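Local atomic coordinates of ribokinase, putative (Burkholderia thailandensis, PDB entry 3B1N), a protein that probably phosphorylates nucleosides, as a pfkB-family kinase of the ribokinase clan, and is captured here with ADP and the nucleoside analogue mizoribine. Residues B[141-146]-B[167-172]; B[151-156]-B[161-166]. All coordinates share one frame; numbering follows the deposited sequence.

The two contacts belong to one continuous piece of the Rossmann-like core, with their centres about 12 Å apart and interaction 2 nested inside the chain loop that interaction 1 closes. Interaction 2 packs helix 146-158 against strand 163-165; interaction 1 joins the loops that follow strands 138-141 and 163-165, where mizoribine binds. Val141 couples them. Its N lies 2.9 Å from Ile164 O and its O 2.9 Å from Asp166 N, both probable backbone hydrogen bonds, the second just past the end of strand 163-165, while its CG2 packs 3.5 Å from Leu156 CD1. Pro143 and Gln169 touch the nucleoside, whereas the side chain of Phe165 remains about 12 Å from it.

Interaction 1 (B[141-146]-B[167-172]); sequences VGPDGF and PGQGLP. With MZR (5-hydroxy-1-(beta-D-ribofuranosyl)-1H-imidazole-4-carboxamide), chain F.
Pro143 pushes the CG corner of its ring against the amide of Gln169, and both side chains line the mizoribine pocket. The two run obliquely to one another: Pro143 CG lies 3.4 Å from Gln169 OE1, while the same carbon is also 3.4 Å from the carbonyl oxygen Pro167 O. The proline corner thus rests against two oxygens of 167-172, and Gly168 CA lies beside it. That carbonyl oxygen is also used within its own segment, accepting a backbone hydrogen bond from Gly170 N over 2.8 Å, which closes the turn entering the 3-10 segment. Gly168 has a positive phi (50°), which favours glycine.

The two ends of the Gln169 amide serve different neighbours. OE1 meets the proline, and NE2 sits 3.2 Å from the ribose ring oxygen O4' of mizoribine. With CG anti to the carbonyl carbon (chi1 -67°) and a bend at chi2 (105°), the chain runs alongside the nucleoside, Gln169 CB 3.8 Å from N7 of the mizoribine imidazole. Pro143 touches the base at the carboxamide, Pro143 CB 3.8 Å from the carboxamide nitrogen N1 of mizoribine. The contact between the loops is thus one of van der Waals fit, and it joins two residues of the nucleoside pocket.

Cys49, at the start of helix 49-59, touches both side chains, and Ser36 of the second subunit packs on Gln169. One loop runs from strand 138-141 to Gly145, the N-cap of helix 146-158; the other connects the adjacent parallel strand 163-165 to helix 176-185.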
loop_
_atom_site.group_PDB
_atom_site.type_symbol
_atom_site.label_atom_id
_atom_site.label_comp_id
_atom_site.label_asym_id
_atom_site.label_seq_id
_atom_site.Cartn_x
_atom_site.Cartn_y
_atom_site.Cartn_z
ATOM N N VAL B 141 15.755 -17.403 10.873
ATOM C CA VAL B 141 16.227 -16.115 10.332
ATOM C C VAL B 141 15.159 -15.659 9.339
ATOM O O VAL B 141 14.945 -16.284 8.294
ATOM C CB VAL B 141 17.580 -16.251 9.628
ATOM C CG1 VAL B 141 17.987 -14.874 8.977
ATOM C CG2 VAL B 141 18.681 -16.765 10.633
ATOM N N GLY B 142 14.470 -14.562 9.681
ATOM C CA GLY B 142 13.429 -14.044 8.835
ATOM C C GLY B 142 13.783 -12.675 8.300
ATOM O O GLY B 142 14.906 -12.191 8.517
ATOM N N PRO B 143 12.831 -12.011 7.639
ATOM C CA PRO B 143 13.103 -10.749 6.979
ATOM C C PRO B 143 13.619 -9.727 7.987
ATOM O O PRO B 143 13.112 -9.631 9.117
ATOM C CB PRO B 143 11.735 -10.319 6.468
ATOM C CG PRO B 143 11.072 -11.642 6.136
ATOM C CD PRO B 143 11.477 -12.503 7.333
ATOM N N ASP B 144 14.606 -8.963 7.558
ATOM C CA ASP B 144 15.389 -8.122 8.464
ATOM C C ASP B 144 16.285 -7.261 7.605
ATOM O O ASP B 144 16.245 -7.355 6.387
ATOM C CB ASP B 144 16.281 -9.040 9.344
ATOM C CG ASP B 144 16.579 -8.487 10.713
ATOM O OD1 ASP B 144 16.483 -7.288 10.984
ATOM O OD2 ASP B 144 16.906 -9.330 11.580
ATOM N N GLY B 145 17.080 -6.423 8.232
ATOM C CA GLY B 145 18.166 -5.777 7.488
ATOM C C GLY B 145 19.004 -6.804 6.760
ATOM O O GLY B 145 19.267 -7.906 7.270
ATOM N N PHE B 146 19.369 -6.492 5.518
ATOM C CA PHE B 146 19.988 -7.491 4.667
ATOM C C PHE B 146 21.283 -8.028 5.257
ATOM O O PHE B 146 21.500 -9.243 5.341
ATOM C CB PHE B 146 20.254 -6.925 3.252
ATOM C CG PHE B 146 20.964 -7.915 2.339
ATOM C CD1 PHE B 146 20.350 -9.117 1.954
ATOM C CD2 PHE B 146 22.255 -7.656 1.893
ATOM C CE1 PHE B 146 20.992 -10.050 1.105
ATOM C CE2 PHE B 146 22.930 -8.599 1.059
ATOM C CZ PHE B 146 22.297 -9.797 0.676
ATOM N N PRO B 167 13.457 -16.078 3.860
ATOM C CA PRO B 167 13.892 -14.812 3.242
ATOM C C PRO B 167 12.721 -13.823 3.121
ATOM O O PRO B 167 12.898 -12.607 3.373
ATOM C CB PRO B 167 14.524 -15.247 1.919
ATOM C CG PRO B 167 13.950 -16.633 1.609
ATOM C CD PRO B 167 13.694 -17.237 2.959
ATOM N N GLY B 168 11.537 -14.366 2.846
ATOM C CA GLY B 168 10.283 -13.593 2.917
ATOM C C GLY B 168 10.378 -12.277 2.147
ATOM O O GLY B 168 10.877 -12.201 1.040
ATOM N N GLN B 169 9.876 -11.241 2.784
ATOM C CA GLN B 169 9.881 -9.917 2.189
ATOM C C GLN B 169 11.256 -9.346 1.920
ATOM O O GLN B 169 11.387 -8.303 1.262
ATOM C CB GLN B 169 9.128 -8.984 3.128
ATOM C CG GLN B 169 7.672 -9.312 3.211
ATOM C CD GLN B 169 7.302 -9.996 4.494
ATOM O OE1 GLN B 169 8.002 -10.902 4.987
ATOM N NE2 GLN B 169 6.167 -9.580 5.047
ATOM N N GLY B 170 12.289 -10.012 2.430
ATOM C CA GLY B 170 13.660 -9.543 2.260
ATOM C C GLY B 170 14.261 -9.988 0.950
ATOM O O GLY B 170 15.379 -9.579 0.598
ATOM N N LEU B 171 13.510 -10.772 0.187
ATOM C CA LEU B 171 14.044 -11.361 -1.050
ATOM C C LEU B 171 14.647 -10.366 -2.060
ATOM O O LEU B 171 15.690 -10.675 -2.646
ATOM C CB LEU B 171 12.970 -12.214 -1.719
ATOM C CG LEU B 171 13.193 -13.652 -2.156
ATOM C CD1 LEU B 171 14.494 -14.328 -1.677
ATOM C CD2 LEU B 171 11.948 -14.415 -1.738
ATOM N N PRO B 172 14.044 -9.171 -2.253
ATOM C CA PRO B 172 14.633 -8.233 -3.231
ATOM C C PRO B 172 16.085 -7.842 -2.947
ATOM O O PRO B 172 16.815 -7.442 -3.871
ATOM C CB PRO B 172 13.691 -7.007 -3.143
ATOM C CG PRO B 172 12.364 -7.627 -2.783
ATOM C CD PRO B 172 12.767 -8.629 -1.734
HETATM N N1 MZR F . 11.726 -6.567 6.115
HETATM O O3 MZR F . 9.926 -7.279 8.125
HETATM C C4 MZR F . 9.027 -6.820 7.138
HETATM C C5 MZR F . 9.390 -6.316 5.833
HETATM C C6 MZR F . 10.752 -6.166 5.315
HETATM O O6 MZR F . 10.849 -5.666 4.175
HETATM N N7 MZR F . 8.187 -6.013 5.273
HETATM C C8 MZR F . 7.209 -6.318 6.157
HETATM N N9 MZR F . 7.714 -6.818 7.321
HETATM C "C1'" MZR F . 6.953 -7.304 8.484
HETATM C "C2'" MZR F . 5.831 -6.424 9.005
HETATM O "O2'" MZR F . 6.396 -5.626 10.040
HETATM C "C3'" MZR F . 4.769 -7.464 9.440
HETATM O "O3'" MZR F . 4.418 -7.478 10.826
HETATM C "C4'" MZR F . 5.341 -8.794 9.024
HETATM O "O4'" MZR F . 6.264 -8.455 8.006
HETATM C "C5'" MZR F . 4.269 -9.711 8.485
HETATM O "O5'" MZR F . 4.931 -10.960 8.152
#

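Interaction 2 (B[151-156]-B[161-166]); sequences QHTEEL and VPFIFD
The beta-alpha-beta crossover made by strand 138-141, helix 146-158 and strand 163-165 is closed here, where the helix lies against the strand that follows it. The axes of helix 151-156 and strand 163-165 approach to 10.2 Å and run roughly antiparallel, at 150°. Near the turn between them, Val161 N donates to Leu156 O over 3.0 Å with an N-H...O angle of 154°. The bond lies where the chain returns alongside the helix.

Leu156 has the largest share of the helix-side contact. Its CD2 branch rests 3.9 Å from Val161 CB, its CD1 branch points to the root of the Phe163 side chain, and its CB lies 3.7 Å from Phe163 CD2. The Phe163 ring swings up toward the helix because CG stands between the backbone N and the carbonyl carbon (chi1 68°). Its far end reaches the previous helical turn, with CZ 3.7 Å from Thr153 O.

Thr153 turns its methyl to the aromatics: CG2 is 3.9 Å from Phe163 CE1 and equally 3.9 Å from Phe165 CD1, touching both rings. Its hydroxyl OG1 is bonded back to Val150 O of the same helix, so the polar branch is satisfied within the helix.

Leu156 and Phe163 also touch Ala139 of the neighbouring parallel strand 138-141. Phe165 and Thr153 meet Ser182 of helix 176-185, while Ile164 packs against helix 251-264, and so links the strand to a further helix of the core.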
loop_
_atom_site.group_PDB
_atom_site.type_symbol
_atom_site.label_atom_id
_atom_site.label_comp_id
_atom_site.label_asym_id
_atom_site.label_seq_id
_atom_site.Cartn_x
_atom_site.Cartn_y
_atom_site.Cartn_z
ATOM N N GLN B 151 24.391 -12.389 7.794
ATOM C CA GLN B 151 25.241 -12.622 8.947
ATOM C C GLN B 151 24.664 -13.692 9.869
ATOM O O GLN B 151 25.347 -14.557 10.356
ATOM C CB GLN B 151 25.356 -11.318 9.738
ATOM C CG GLN B 151 26.379 -11.313 10.820
ATOM C CD GLN B 151 26.321 -10.011 11.587
ATOM O OE1 GLN B 151 26.978 -9.025 11.219
ATOM N NE2 GLN B 151 25.461 -9.962 12.589
ATOM N N HIS B 152 23.367 -13.581 10.146
ATOM C CA HIS B 152 22.755 -14.555 11.062
ATOM C C HIS B 152 22.826 -15.964 10.491
ATOM O O HIS B 152 23.061 -16.936 11.233
ATOM C CB HIS B 152 21.286 -14.197 11.363
ATOM C CG HIS B 152 21.104 -12.917 12.101
ATOM N ND1 HIS B 152 22.053 -12.371 12.946
ATOM C CD2 HIS B 152 20.028 -12.094 12.156
ATOM C CE1 HIS B 152 21.584 -11.232 13.440
ATOM N NE2 HIS B 152 20.355 -11.049 12.973
ATOM N N THR B 153 22.597 -16.082 9.186
ATOM C CA THR B 153 22.668 -17.393 8.552
ATOM C C THR B 153 24.060 -17.995 8.630
ATOM O O THR B 153 24.187 -19.186 8.940
ATOM C CB THR B 153 22.132 -17.435 7.128
ATOM O OG1 THR B 153 22.957 -16.681 6.254
ATOM C CG2 THR B 153 20.748 -16.849 7.118
ATOM N N GLU B 154 25.069 -17.165 8.340
ATOM C CA GLU B 154 26.453 -17.633 8.442
ATOM C C GLU B 154 26.786 -18.080 9.859
ATOM O O GLU B 154 27.371 -19.158 10.060
ATOM C CB GLU B 154 27.432 -16.541 7.940
ATOM C CG GLU B 154 27.325 -16.260 6.431
ATOM C CD GLU B 154 27.941 -17.378 5.570
ATOM O OE1 GLU B 154 28.684 -18.249 6.100
ATOM O OE2 GLU B 154 27.692 -17.376 4.351
ATOM N N GLU B 155 26.420 -17.281 10.838
ATOM C CA GLU B 155 26.782 -17.530 12.221
ATOM C C GLU B 155 26.044 -18.717 12.802
ATOM O O GLU B 155 26.610 -19.527 13.520
ATOM C CB GLU B 155 26.547 -16.307 13.050
ATOM C CG GLU B 155 27.584 -15.222 12.704
ATOM C CD GLU B 155 27.486 -14.026 13.562
ATOM O OE1 GLU B 155 26.652 -14.063 14.496
ATOM O OE2 GLU B 155 28.243 -13.038 13.306
ATOM N N LEU B 156 24.756 -18.842 12.497
ATOM C CA LEU B 156 24.052 -19.990 13.039
ATOM C C LEU B 156 24.594 -21.296 12.458
ATOM O O LEU B 156 24.691 -22.310 13.170
ATOM C CB LEU B 156 22.522 -19.849 12.823
ATOM C CG LEU B 156 21.871 -18.783 13.688
ATOM C CD1 LEU B 156 20.527 -18.433 13.046
ATOM C CD2 LEU B 156 21.668 -19.259 15.141
ATOM N N VAL B 161 23.698 -24.525 14.949
ATOM C CA VAL B 161 22.310 -24.420 15.463
ATOM C C VAL B 161 21.365 -24.658 14.301
ATOM O O VAL B 161 21.524 -24.004 13.261
ATOM C CB VAL B 161 22.051 -23.018 16.099
ATOM C CG1 VAL B 161 20.560 -22.868 16.508
ATOM C CG2 VAL B 161 22.965 -22.761 17.286
ATOM N N PRO B 162 20.430 -25.636 14.419
ATOM C CA PRO B 162 19.476 -25.869 13.303
ATOM C C PRO B 162 18.594 -24.612 13.149
ATOM O O PRO B 162 18.203 -24.040 14.148
ATOM C CB PRO B 162 18.641 -27.050 13.764
ATOM C CG PRO B 162 18.951 -27.287 15.194
ATOM C CD PRO B 162 20.154 -26.488 15.601
ATOM N N PHE B 163 18.345 -24.177 11.925
ATOM C CA PHE B 163 17.530 -22.964 11.775
ATOM C C PHE B 163 16.708 -23.025 10.517
ATOM O O PHE B 163 17.108 -23.584 9.479
ATOM C CB PHE B 163 18.394 -21.666 11.832
ATOM C CG PHE B 163 19.321 -21.472 10.645
ATOM C CD1 PHE B 163 18.975 -20.635 9.583
ATOM C CD2 PHE B 163 20.557 -22.106 10.602
ATOM C CE1 PHE B 163 19.826 -20.433 8.490
ATOM C CE2 PHE B 163 21.438 -21.904 9.526
ATOM C CZ PHE B 163 21.096 -21.073 8.469
ATOM N N ILE B 164 15.506 -22.437 10.615
ATOM C CA ILE B 164 14.691 -22.163 9.429
ATOM C C ILE B 164 15.172 -20.861 8.783
ATOM O O ILE B 164 15.377 -19.884 9.495
ATOM C CB ILE B 164 13.210 -21.948 9.860
ATOM C CG1 ILE B 164 12.638 -23.178 10.598
ATOM C CG2 ILE B 164 12.352 -21.653 8.575
ATOM C CD1 ILE B 164 11.155 -23.019 11.009
ATOM N N PHE B 165 15.322 -20.886 7.473
ATOM C CA PHE B 165 15.595 -19.674 6.677
ATOM C C PHE B 165 14.293 -19.241 6.005
ATOM O O PHE B 165 13.692 -20.001 5.246
ATOM C CB PHE B 165 16.680 -19.976 5.658
ATOM C CG PHE B 165 17.034 -18.813 4.764
ATOM C CD1 PHE B 165 17.359 -17.571 5.304
ATOM C CD2 PHE B 165 17.092 -18.995 3.398
ATOM C CE1 PHE B 165 17.714 -16.500 4.451
ATOM C CE2 PHE B 165 17.401 -17.934 2.547
ATOM C CZ PHE B 165 17.716 -16.696 3.095
ATOM N N ASP B 166 13.863 -18.010 6.300
ATOM C CA ASP B 166 12.627 -17.443 5.868
ATOM C C ASP B 166 12.986 -16.088 5.139
ATOM O O ASP B 166 12.820 -15.055 5.830
ATOM C CB ASP B 166 11.912 -17.290 7.243
ATOM C CG ASP B 166 10.625 -16.515 7.220
ATOM O OD1 ASP B 166 9.957 -16.473 6.178
ATOM O OD2 ASP B 166 10.285 -15.938 8.315
#